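Methyl-CpG-binding domain protein 3 (Homo sapiens, PDB 6CCG) binds DNA carrying methylated CpG through its methyl-CpG-binding domain and probably takes part in transcriptional regulation. Local coordinates at residues A[37-51]-A[59-71]. Numbering follows the deposited sequence.
With nucleotides of chain D.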
ATOM      1  N   TYR A  37      -1.705   2.799   0.006  1.00 32.98           N
ATOM      2  CA  TYR A  37      -2.701   2.111  -0.845  1.00 35.12           C
ATOM      3  C   TYR A  37      -3.953   2.980  -1.023  1.00 35.82           C
ATOM      4  O   TYR A  37      -4.326   3.751  -0.118  1.00 35.10           O
ATOM      5  CB  TYR A  37      -3.078   0.752  -0.270  1.00 34.43           C
ATOM      6  CG  TYR A  37      -1.915  -0.179  -0.269  1.00 34.33           C
ATOM      7  CD1 TYR A  37      -1.630  -0.971  -1.373  1.00 35.14           C
ATOM      8  CD2 TYR A  37      -1.025  -0.188   0.805  1.00 34.98           C
ATOM      9  CE1 TYR A  37      -0.501  -1.790  -1.390  1.00 35.82           C
ATOM     10  CE2 TYR A  37       0.101  -0.993   0.804  1.00 35.20           C
ATOM     11  CZ  TYR A  37       0.354  -1.799  -0.281  1.00 35.06           C
ATOM     12  OH  TYR A  37       1.435  -2.582  -0.252  1.00 35.76           O
ATOM     13  N   TYR A  38      -4.562   2.894  -2.191  1.00 36.98           N
ATOM     14  CA  TYR A  38      -5.758   3.667  -2.486  1.00 39.62           C
ATOM     15  C   TYR A  38      -6.866   2.715  -2.811  1.00 40.01           C
ATOM     16  O   TYR A  38      -6.676   1.787  -3.617  1.00 39.06           O
ATOM     17  CB  TYR A  38      -5.514   4.648  -3.617  1.00 42.12           C
ATOM     18  CG  TYR A  38      -4.517   5.730  -3.246  1.00 43.11           C
ATOM     19  CD1 TYR A  38      -3.153   5.512  -3.373  1.00 42.88           C
ATOM     20  CD2 TYR A  38      -4.950   6.979  -2.767  1.00 45.97           C
ATOM     21  CE1 TYR A  38      -2.226   6.503  -3.024  1.00 43.81           C
ATOM     22  CE2 TYR A  38      -4.049   7.979  -2.416  1.00 45.36           C
ATOM     23  CZ  TYR A  38      -2.685   7.750  -2.547  1.00 44.95           C
ATOM     24  OH  TYR A  38      -1.785   8.751  -2.200  1.00 46.87           O
ATOM     25  N   SER A  39      -8.025   2.900  -2.171  1.00 41.99           N
ATOM     26  CA  SER A  39      -9.214   2.129  -2.546  1.00 42.93           C
ATOM     27  C   SER A  39      -9.724   2.562  -3.947  1.00 46.54           C
ATOM     28  O   SER A  39      -9.308   3.600  -4.452  1.00 47.30           O
ATOM     29  CB  SER A  39     -10.321   2.317  -1.488  1.00 44.88           C
ATOM     30  OG  SER A  39     -10.801   3.638  -1.480  1.00 45.69           O
ATOM     31  N   PRO A  40     -10.655   1.781  -4.558  1.00 48.56           N
ATOM     32  CA  PRO A  40     -11.327   2.214  -5.806  1.00 52.39           C
ATOM     33  C   PRO A  40     -11.962   3.613  -5.724  1.00 56.00           C
ATOM     34  O   PRO A  40     -11.981   4.328  -6.729  1.00 59.69           O
ATOM     35  CB  PRO A  40     -12.424   1.152  -6.005  1.00 54.37           C
ATOM     36  CG  PRO A  40     -11.875  -0.067  -5.354  1.00 52.30           C
ATOM     37  CD  PRO A  40     -11.103   0.447  -4.145  1.00 49.64           C
ATOM     38  N   SER A  41     -12.460   3.997  -4.532  1.00 56.17           N
ATOM     39  CA  SER A  41     -13.045   5.326  -4.311  1.00 58.47           C
ATOM     40  C   SER A  41     -12.025   6.402  -3.880  1.00 58.04           C
ATOM     41  O   SER A  41     -12.418   7.513  -3.529  1.00 60.39           O
ATOM     42  CB  SER A  41     -14.209   5.237  -3.299  1.00 59.67           C
ATOM     43  OG  SER A  41     -13.782   4.726  -2.054  1.00 58.51           O
ATOM     44  N   GLY A  42     -10.723   6.077  -3.915  1.00 54.73           N
ATOM     45  CA  GLY A  42      -9.671   7.065  -3.706  1.00 52.94           C
ATOM     46  C   GLY A  42      -9.273   7.339  -2.264  1.00 50.89           C
ATOM     47  O   GLY A  42      -8.495   8.256  -2.034  1.00 52.21           O
ATOM     48  N   LYS A  43      -9.783   6.554  -1.283  1.00 49.35           N
ATOM     49  CA  LYS A  43      -9.342   6.723   0.120  1.00 46.55           C
ATOM     50  C   LYS A  43      -7.904   6.263   0.256  1.00 42.28           C
ATOM     51  O   LYS A  43      -7.538   5.192  -0.243  1.00 39.43           O
ATOM     52  CB  LYS A  43     -10.196   5.937   1.141  1.00 48.36           C
ATOM     53  CG  LYS A  43      -9.714   6.197   2.601  1.00 48.90           C
ATOM     54  CD  LYS A  43     -10.538   5.519   3.714  1.00 51.44           C
ATOM     55  CE  LYS A  43      -9.873   5.826   5.089  1.00 49.31           C
ATOM     56  N   LYS A  44      -7.120   7.028   1.009  1.00 40.50           N
ATOM     57  CA  LYS A  44      -5.695   6.783   1.163  1.00 38.61           C
ATOM     58  C   LYS A  44      -5.384   6.000   2.427  1.00 36.73           C
ATOM     59  O   LYS A  44      -5.730   6.437   3.499  1.00 39.36           O
ATOM     60  CB  LYS A  44      -4.932   8.141   1.236  1.00 39.38           C
ATOM     61  CG  LYS A  44      -3.413   8.009   1.227  1.00 38.12           C
ATOM     62  CD  LYS A  44      -2.757   9.375   1.062  1.00 38.79           C
ATOM     63  CE  LYS A  44      -1.222   9.318   1.097  1.00 37.76           C
ATOM     64  NZ  LYS A  44      -0.644  10.660   0.799  1.00 37.09           N
ATOM     65  N   PHE A  45      -4.656   4.896   2.300  1.00 33.52           N
ATOM     66  CA  PHE A  45      -4.227   4.076   3.462  1.00 33.62           C
ATOM     67  C   PHE A  45      -2.743   4.088   3.637  1.00 32.31           C
ATOM     68  O   PHE A  45      -2.010   3.944   2.649  1.00 31.22           O
ATOM     69  CB  PHE A  45      -4.651   2.638   3.259  1.00 33.30           C
ATOM     70  CG  PHE A  45      -6.093   2.467   3.209  1.00 35.34           C
ATOM     71  CD1 PHE A  45      -6.798   2.659   2.012  1.00 36.04           C
ATOM     72  CD2 PHE A  45      -6.799   2.151   4.365  1.00 36.66           C
ATOM     73  CE1 PHE A  45      -8.200   2.497   1.974  1.00 37.82           C
ATOM     74  CE2 PHE A  45      -8.166   2.000   4.324  1.00 39.14           C
ATOM     75  CZ  PHE A  45      -8.872   2.182   3.123  1.00 39.12           C
ATOM     76  N   ARG A  46      -2.296   4.165   4.894  1.00 33.38           N
ATOM     77  CA  ARG A  46      -0.899   4.226   5.202  1.00 34.32           C
ATOM     78  C   ARG A  46      -0.380   3.191   6.223  1.00 33.95           C
ATOM     79  O   ARG A  46       0.789   3.245   6.611  1.00 31.06           O
ATOM     80  CB  ARG A  46      -0.528   5.651   5.586  1.00 35.74           C
ATOM     81  CG  ARG A  46      -1.142   6.170   6.834  1.00 36.40           C
ATOM     82  CD  ARG A  46      -0.655   7.560   7.120  1.00 37.56           C
ATOM     83  NE  ARG A  46      -1.017   7.943   8.499  1.00 38.52           N
ATOM     84  CZ  ARG A  46      -0.244   8.614   9.348  1.00 38.45           C
ATOM     85  NH1 ARG A  46       0.996   8.956   9.015  1.00 36.84           N
ATOM     86  NH2 ARG A  46      -0.714   8.917  10.569  1.00 37.78           N
ATOM     87  N   SER A  47      -1.219   2.220   6.603  1.00 32.56           N
ATOM     88  CA  SER A  47      -0.773   1.109   7.457  1.00 32.62           C
ATOM     89  C   SER A  47      -1.634  -0.163   7.231  1.00 33.37           C
ATOM     90  O   SER A  47      -2.802  -0.087   6.844  1.00 32.80           O
ATOM     91  CB  SER A  47      -0.836   1.490   8.927  1.00 33.10           C
ATOM     92  OG  SER A  47      -2.199   1.344   9.471  1.00 33.23           O
ATOM     93  N   LYS A  48      -1.049  -1.303   7.539  1.00 33.34           N
ATOM     94  CA  LYS A  48      -1.760  -2.549   7.390  1.00 35.07           C
ATOM     95  C   LYS A  48      -2.968  -2.641   8.336  1.00 35.21           C
ATOM     96  O   LYS A  48      -4.053  -3.110   7.899  1.00 35.05           O
ATOM     97  CB  LYS A  48      -0.837  -3.743   7.567  1.00 36.15           C
ATOM     98  CG  LYS A  48      -1.516  -5.042   7.107  1.00 39.40           C
ATOM     99  CD  LYS A  48      -0.606  -6.231   7.161  1.00 41.04           C
ATOM    100  CE  LYS A  48      -1.349  -7.473   6.792  1.00 44.31           C
ATOM    101  NZ  LYS A  48      -0.519  -8.643   7.112  1.00 46.92           N
ATOM    102  N   PRO A  49      -2.822  -2.213   9.619  1.00 35.42           N
ATOM    103  CA  PRO A  49      -4.055  -2.318  10.458  1.00 37.12           C
ATOM    104  C   PRO A  49      -5.187  -1.495   9.904  1.00 37.58           C
ATOM    105  O   PRO A  49      -6.337  -1.981   9.852  1.00 39.10           O
ATOM    106  CB  PRO A  49      -3.608  -1.773  11.809  1.00 38.23           C
ATOM    107  CG  PRO A  49      -2.138  -2.021  11.843  1.00 37.63           C
ATOM    108  CD  PRO A  49      -1.654  -1.833  10.433  1.00 35.59           C
ATOM    109  N   GLN A  50      -4.881  -0.275   9.462  1.00 36.61           N
ATOM    110  CA  GLN A  50      -5.884   0.581   8.793  1.00 38.46           C
ATOM    111  C   GLN A  50      -6.534  -0.119   7.577  1.00 37.95           C
ATOM    112  O   GLN A  50      -7.747  -0.165   7.478  1.00 39.66           O
ATOM    113  CB  GLN A  50      -5.257   1.893   8.366  1.00 37.91           C
ATOM    114  CG  GLN A  50      -6.246   2.950   7.943  1.00 40.51           C
ATOM    115  CD  GLN A  50      -5.601   4.160   7.325  1.00 42.49           C
ATOM    116  OE1 GLN A  50      -4.427   4.103   6.871  1.00 39.84           O
ATOM    117  NE2 GLN A  50      -6.371   5.298   7.278  1.00 41.96           N
ATOM    118  N   LEU A  51      -5.693  -0.655   6.675  1.00 35.88           N
ATOM    119  CA  LEU A  51      -6.154  -1.437   5.512  1.00 36.08           C
ATOM    120  C   LEU A  51      -7.018  -2.650   5.887  1.00 36.02           C
ATOM    121  O   LEU A  51      -7.983  -2.960   5.188  1.00 36.02           O
ATOM    122  CB  LEU A  51      -4.954  -1.948   4.709  1.00 36.09           C
ATOM    123  CG  LEU A  51      -5.124  -2.407   3.276  1.00 36.59           C
ATOM    124  CD1 LEU A  51      -5.824  -1.344   2.435  1.00 37.85           C
ATOM    125  CD2 LEU A  51      -3.722  -2.713   2.680  1.00 35.69           C
ATOM    126  N   MET A  59     -11.162 -10.384   2.249  1.00 65.63           N
ATOM    127  CA  MET A  59     -10.053 -11.257   1.865  1.00 62.42           C
ATOM    128  C   MET A  59      -9.068 -11.519   2.986  1.00 59.77           C
ATOM    129  O   MET A  59      -9.001 -10.775   3.971  1.00 62.33           O
ATOM    130  CB  MET A  59      -9.295 -10.611   0.722  1.00 60.10           C
ATOM    131  CG  MET A  59      -8.705  -9.251   1.091  1.00 56.32           C
ATOM    132  SD  MET A  59      -7.839  -8.525  -0.263  1.00 54.95           S
ATOM    133  CE  MET A  59      -6.344  -9.506  -0.338  1.00 54.36           C
ATOM    134  N   ASP A  60      -8.247 -12.537   2.769  1.00 58.80           N
ATOM    135  CA  ASP A  60      -7.182 -12.935   3.684  1.00 58.08           C
ATOM    136  C   ASP A  60      -5.973 -11.979   3.549  1.00 54.78           C
ATOM    137  O   ASP A  60      -5.283 -11.994   2.538  1.00 53.65           O
ATOM    138  CB  ASP A  60      -6.766 -14.373   3.334  1.00 60.60           C
ATOM    139  CG  ASP A  60      -5.808 -14.997   4.339  1.00 60.73           C
ATOM    140  OD1 ASP A  60      -5.421 -14.351   5.331  1.00 59.33           O
ATOM    141  OD2 ASP A  60      -5.461 -16.179   4.118  1.00 63.35           O
ATOM    142  N   LEU A  61      -5.735 -11.162   4.570  1.00 54.28           N
ATOM    143  CA  LEU A  61      -4.525 -10.296   4.630  1.00 51.67           C
ATOM    144  C   LEU A  61      -3.444 -10.797   5.583  1.00 51.77           C
ATOM    145  O   LEU A  61      -2.468 -10.079   5.823  1.00 53.14           O
ATOM    146  CB  LEU A  61      -4.894  -8.855   5.007  1.00 50.61           C
ATOM    147  CG  LEU A  61      -5.700  -8.047   4.013  1.00 51.31           C
ATOM    148  CD1 LEU A  61      -5.955  -6.677   4.588  1.00 52.45           C
ATOM    149  CD2 LEU A  61      -5.012  -7.920   2.667  1.00 50.73           C
ATOM    150  N   SER A  62      -3.565 -12.021   6.090  1.00 53.33           N
ATOM    151  CA  SER A  62      -2.589 -12.520   7.080  1.00 53.54           C
ATOM    152  C   SER A  62      -1.142 -12.572   6.525  1.00 52.04           C
ATOM    153  O   SER A  62      -0.196 -12.268   7.252  1.00 52.99           O
ATOM    154  CB  SER A  62      -3.010 -13.883   7.615  1.00 56.28           C
ATOM    155  OG  SER A  62      -3.214 -14.797   6.562  1.00 57.95           O
ATOM    156  N   THR A  63      -0.987 -12.918   5.242  1.00 49.68           N
ATOM    157  CA  THR A  63       0.345 -12.990   4.594  1.00 48.21           C
ATOM    158  C   THR A  63       0.632 -11.841   3.604  1.00 44.82           C
ATOM    159  O   THR A  63       1.570 -11.929   2.814  1.00 43.66           O
ATOM    160  CB  THR A  63       0.509 -14.321   3.846  1.00 50.26           C
ATOM    161  OG1 THR A  63      -0.485 -14.419   2.823  1.00 48.47           O
ATOM    162  CG2 THR A  63       0.407 -15.498   4.806  1.00 52.87           C
ATOM    163  N   PHE A  64      -0.186 -10.783   3.638  1.00 42.96           N
ATOM    164  CA  PHE A  64       0.016  -9.617   2.802  1.00 40.53           C
ATOM    165  C   PHE A  64       1.106  -8.721   3.441  1.00 39.12           C
ATOM    166  O   PHE A  64       0.970  -8.278   4.578  1.00 37.99           O
ATOM    167  CB  PHE A  64      -1.270  -8.822   2.642  1.00 39.82           C
ATOM    168  CG  PHE A  64      -1.117  -7.576   1.813  1.00 38.43           C
ATOM    169  CD1 PHE A  64      -0.903  -7.662   0.427  1.00 39.63           C
ATOM    170  CD2 PHE A  64      -1.170  -6.334   2.394  1.00 37.47           C
ATOM    171  CE1 PHE A  64      -0.751  -6.509  -0.354  1.00 38.71           C
ATOM    172  CE2 PHE A  64      -1.024  -5.173   1.621  1.00 36.49           C
ATOM    173  CZ  PHE A  64      -0.823  -5.266   0.240  1.00 36.95           C
ATOM    174  N   ASP A  65       2.168  -8.485   2.685  1.00 38.27           N
ATOM    175  CA  ASP A  65       3.310  -7.661   3.136  1.00 36.56           C
ATOM    176  C   ASP A  65       3.049  -6.256   2.660  1.00 34.67           C
ATOM    177  O   ASP A  65       3.199  -5.945   1.470  1.00 33.43           O
ATOM    178  CB  ASP A  65       4.613  -8.210   2.570  1.00 39.29           C
ATOM    179  CG  ASP A  65       5.871  -7.424   3.080  1.00 38.84           C
ATOM    180  OD1 ASP A  65       5.929  -6.211   2.945  1.00 40.10           O
ATOM    181  OD2 ASP A  65       6.728  -8.032   3.641  1.00 42.66           O
ATOM    182  N   PHE A  66       2.625  -5.408   3.585  1.00 33.72           N
ATOM    183  CA  PHE A  66       2.240  -4.041   3.278  1.00 34.11           C
ATOM    184  C   PHE A  66       3.387  -3.324   2.560  1.00 33.36           C
ATOM    185  O   PHE A  66       3.174  -2.641   1.572  1.00 30.94           O
ATOM    186  CB  PHE A  66       1.865  -3.311   4.568  1.00 34.21           C
ATOM    187  CG  PHE A  66       1.338  -1.912   4.366  1.00 33.37           C
ATOM    188  CD1 PHE A  66       2.215  -0.813   4.303  1.00 32.62           C
ATOM    189  CD2 PHE A  66      -0.019  -1.687   4.268  1.00 33.43           C
ATOM    190  CE1 PHE A  66       1.713   0.478   4.130  1.00 32.37           C
ATOM    191  CE2 PHE A  66      -0.532  -0.391   4.078  1.00 33.51           C
ATOM    192  CZ  PHE A  66       0.334   0.696   4.022  1.00 32.42           C
ATOM    193  N   ARG A  67       4.596  -3.536   3.036  1.00 36.65           N
ATOM    194  CA  ARG A  67       5.759  -2.789   2.517  1.00 37.20           C
ATOM    195  C   ARG A  67       6.007  -3.114   1.035  1.00 37.50           C
ATOM    196  O   ARG A  67       6.225  -2.186   0.240  1.00 36.38           O
ATOM    197  CB  ARG A  67       6.997  -3.076   3.359  1.00 40.02           C
ATOM    198  CG  ARG A  67       8.224  -2.212   3.009  1.00 43.10           C
ATOM    199  CD  ARG A  67       9.403  -2.559   3.908  1.00 46.18           C
ATOM    200  NE  ARG A  67       9.863  -3.969   3.731  1.00 49.16           N
ATOM    201  CZ  ARG A  67      10.591  -4.441   2.692  1.00 52.37           C
ATOM    202  NH1 ARG A  67      10.978  -3.641   1.672  1.00 52.59           N
ATOM    203  NH2 ARG A  67      10.929  -5.743   2.656  1.00 54.83           N
ATOM    204  N   THR A  68       5.924  -4.414   0.662  1.00 35.88           N
ATOM    205  CA  THR A  68       6.179  -4.841  -0.726  1.00 37.83           C
ATOM    206  C   THR A  68       4.939  -4.903  -1.625  1.00 36.81           C
ATOM    207  O   THR A  68       5.087  -4.930  -2.801  1.00 36.61           O
ATOM    208  CB  THR A  68       6.857  -6.254  -0.808  1.00 40.23           C
ATOM    209  OG1 THR A  68       5.965  -7.249  -0.305  1.00 38.69           O
ATOM    210  CG2 THR A  68       8.132  -6.295  -0.016  1.00 41.28           C
ATOM    211  N   GLY A  69       3.729  -4.922  -1.043  1.00 35.01           N
ATOM    212  CA  GLY A  69       2.478  -5.036  -1.812  1.00 37.84           C
ATOM    213  C   GLY A  69       2.126  -6.420  -2.320  1.00 38.50           C
ATOM    214  O   GLY A  69       1.271  -6.550  -3.186  1.00 41.08           O
ATOM    215  N   LYS A  70       2.750  -7.456  -1.758  1.00 40.34           N
ATOM    216  CA  LYS A  70       2.584  -8.844  -2.247  1.00 41.79           C
ATOM    217  C   LYS A  70       2.280  -9.786  -1.125  1.00 40.70           C
ATOM    218  O   LYS A  70       2.638  -9.540   0.050  1.00 36.27           O
ATOM    219  CB  LYS A  70       3.883  -9.345  -2.909  1.00 46.49           C
ATOM    220  CG  LYS A  70       4.224  -8.664  -4.222  1.00 49.40           C
ATOM    221  CD  LYS A  70       5.739  -8.667  -4.474  1.00 51.78           C
ATOM    222  CE  LYS A  70       6.073  -8.030  -5.811  1.00 53.74           C
ATOM    223  NZ  LYS A  70       7.362  -8.552  -6.348  1.00 57.18           N
ATOM    224  N   MET A  71       1.638 -10.910  -1.490  1.00 41.67           N
ATOM    225  CA  MET A  71       1.437 -11.998  -0.577  1.00 42.71           C
ATOM    226  C   MET A  71       2.751 -12.784  -0.459  1.00 45.68           C
ATOM    227  O   MET A  71       3.386 -13.082  -1.472  1.00 46.18           O
ATOM    228  CB  MET A  71       0.309 -12.925  -1.100  1.00 43.91           C
ATOM    229  CG  MET A  71      -1.040 -12.235  -1.234  1.00 42.60           C
ATOM    230  SD  MET A  71      -1.658 -11.651   0.350  1.00 41.27           S
ATOM    231  CE  MET A  71      -3.288 -11.103  -0.145  1.00 42.94           C
TER
ATOM    232  N1  5CM D   6       2.018   6.616  12.439  1.00 34.72           N
ATOM    233  C2  5CM D   6       3.250   7.319  12.543  1.00 32.25           C
ATOM    234  N3  5CM D   6       4.090   7.474  11.496  1.00 31.55           N
ATOM    235  C4  5CM D   6       3.769   6.910  10.307  1.00 31.80           C
ATOM    236  C5  5CM D   6       2.527   6.162  10.191  1.00 32.22           C
ATOM    237  C5A 5CM D   6       2.105   5.524   8.900  1.00 32.52           C
ATOM    238  C6  5CM D   6       1.699   6.054  11.293  1.00 33.54           C
ATOM    239  O2  5CM D   6       3.560   7.822  13.592  1.00 32.18           O
ATOM    240  N4  5CM D   6       4.568   7.033   9.277  1.00 31.10           N
ATOM    241  C1' 5CM D   6       1.121   6.522  13.643  1.00 35.93           C
ATOM    242  C2' 5CM D   6      -0.398   6.823  13.447  1.00 37.22           C
ATOM    243  C3' 5CM D   6      -0.947   6.328  14.761  1.00 37.92           C
ATOM    244  C4' 5CM D   6      -0.007   5.192  15.127  1.00 37.04           C
ATOM    245  O4' 5CM D   6       1.168   5.256  14.250  1.00 36.22           O
ATOM    246  O3' 5CM D   6      -0.757   7.259  15.812  1.00 40.76           O
ATOM    247  C5' 5CM D   6      -0.634   3.820  15.022  1.00 38.54           C
ATOM    248  O5' 5CM D   6      -1.197   3.667  13.750  1.00 38.09           O
ATOM    249  P   5CM D   6      -1.752   2.246  13.283  1.00 38.10           P
ATOM    250  OP1 5CM D   6      -2.919   1.848  14.194  1.00 40.65           O
ATOM    251  OP2 5CM D   6      -1.987   2.320  11.815  1.00 36.50           O
ATOM    252  P    DG D   7      -1.898   8.221  16.313  1.00 43.41           P
ATOM    253  OP1  DG D   7      -2.657   7.531  17.356  1.00 47.71           O
ATOM    254  OP2  DG D   7      -2.576   8.805  15.158  1.00 45.10           O
ATOM    255  O5'  DG D   7      -1.070   9.417  16.963  1.00 44.93           O
ATOM    256  C5'  DG D   7      -0.036   9.188  17.928  1.00 43.31           C
ATOM    257  C4'  DG D   7       0.856  10.405  18.004  1.00 43.39           C
ATOM    258  O4'  DG D   7       1.752  10.453  16.860  1.00 40.24           O
ATOM    259  C3'  DG D   7       0.107  11.736  18.004  1.00 44.04           C
ATOM    260  O3'  DG D   7       0.835  12.600  18.858  1.00 49.37           O
ATOM    261  C2'  DG D   7       0.159  12.171  16.552  1.00 41.81           C
ATOM    262  C1'  DG D   7       1.498  11.613  16.070  1.00 39.66           C
ATOM    263  N9   DG D   7       1.547  11.202  14.670  1.00 38.08           N
ATOM    264  C8   DG D   7       0.692  10.323  14.057  1.00 38.69           C
ATOM    265  N7   DG D   7       0.998  10.094  12.811  1.00 37.14           N
ATOM    266  C5   DG D   7       2.154  10.824  12.601  1.00 37.40           C
ATOM    267  C6   DG D   7       2.942  10.966  11.436  1.00 36.55           C
ATOM    268  O6   DG D   7       2.782  10.434  10.325  1.00 36.90           O
ATOM    269  N1   DG D   7       3.996  11.844  11.636  1.00 36.11           N
ATOM    270  C2   DG D   7       4.282  12.478  12.822  1.00 37.50           C
ATOM    271  N2   DG D   7       5.366  13.264  12.826  1.00 37.08           N
ATOM    272  N3   DG D   7       3.549  12.354  13.921  1.00 37.92           N
ATOM    273  C4   DG D   7       2.507  11.519  13.737  1.00 38.33           C
ATOM    274  P    DG D   5       2.130  -2.818  11.200  1.00 40.02           P
ATOM    275  OP1  DG D   5       1.534  -3.794  12.155  1.00 39.46           O
ATOM    276  OP2  DG D   5       1.831  -2.857   9.744  1.00 38.53           O
ATOM    277  O5'  DG D   5       1.743  -1.361  11.717  1.00 36.82           O
ATOM    278  C5'  DG D   5       1.767  -1.093  13.120  1.00 37.44           C
ATOM    279  C4'  DG D   5       1.652   0.389  13.386  1.00 37.32           C
ATOM    280  O4'  DG D   5       2.868   1.059  13.002  1.00 36.23           O
ATOM    281  C3'  DG D   5       0.518   1.118  12.641  1.00 37.71           C
ATOM    282  O3'  DG D   5      -0.564   1.297  13.577  1.00 37.54           O
ATOM    283  C2'  DG D   5       1.202   2.367  12.069  1.00 36.92           C
ATOM    284  C1'  DG D   5       2.532   2.397  12.804  1.00 35.38           C
ATOM    285  N9   DG D   5       3.657   3.057  12.130  1.00 35.34           N
ATOM    286  C8   DG D   5       4.021   2.959  10.806  1.00 33.42           C
ATOM    287  N7   DG D   5       5.066   3.685  10.510  1.00 33.78           N
ATOM    288  C5   DG D   5       5.398   4.312  11.703  1.00 33.53           C
ATOM    289  C6   DG D   5       6.442   5.242  12.001  1.00 32.69           C
ATOM    290  O6   DG D   5       7.305   5.687  11.253  1.00 32.93           O
ATOM    291  N1   DG D   5       6.425   5.620  13.341  1.00 32.62           N
ATOM    292  C2   DG D   5       5.525   5.165  14.279  1.00 33.90           C
ATOM    293  N2   DG D   5       5.675   5.638  15.527  1.00 34.28           N
ATOM    294  N3   DG D   5       4.535   4.325  14.007  1.00 32.85           N
ATOM    295  C4   DG D   5       4.540   3.934  12.712  1.00 32.59           C
TER
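The ring of Phe66 is clamped between the Tyr37 edge and the Ser47–Lys48 backbone, joining the sheet and helix of the methyl-CpG-binding domain to its C-terminal hairpin. Tyr37 meets one face of Phe66 (centroids 4.8 Å apart, planes at 69°); Lys48 N lies over the opposite face, 3.5 Å from Phe66 CD2. Tyr37 OH, at the end of its ring, donates to Phe66 O at 2.5 Å, tilted 18° from the carbonyl plane. Phe64 completes the aromatic cluster, offset, its edge toward the face of Tyr37.

Lys48 adds two more hydrogen bonds: with CG anti to the backbone N (chi1 -167°) and the rest extended, its ammonium spans Leu61 O at 2.7 Å and Phe64 O, the latter on an in-plane lone pair. Leu61 O also accepts from Phe64 N, closing a type I turn.

The backbone against Phe66 carries the DNA-contacting Arg46 and Ser47. Ser47 OG caps the helix by accepting from Gln50 N and donates to OP2 of 5-methyl-2'-deoxycytidine 5CM6 of chain D. One Arg46 guanidinium face lies against C5 and C6 of that base, offset toward the rim; NH1 donates to DG7 O6 of chain D at 2.7 Å, NH2 to N7 at 3.1 Å.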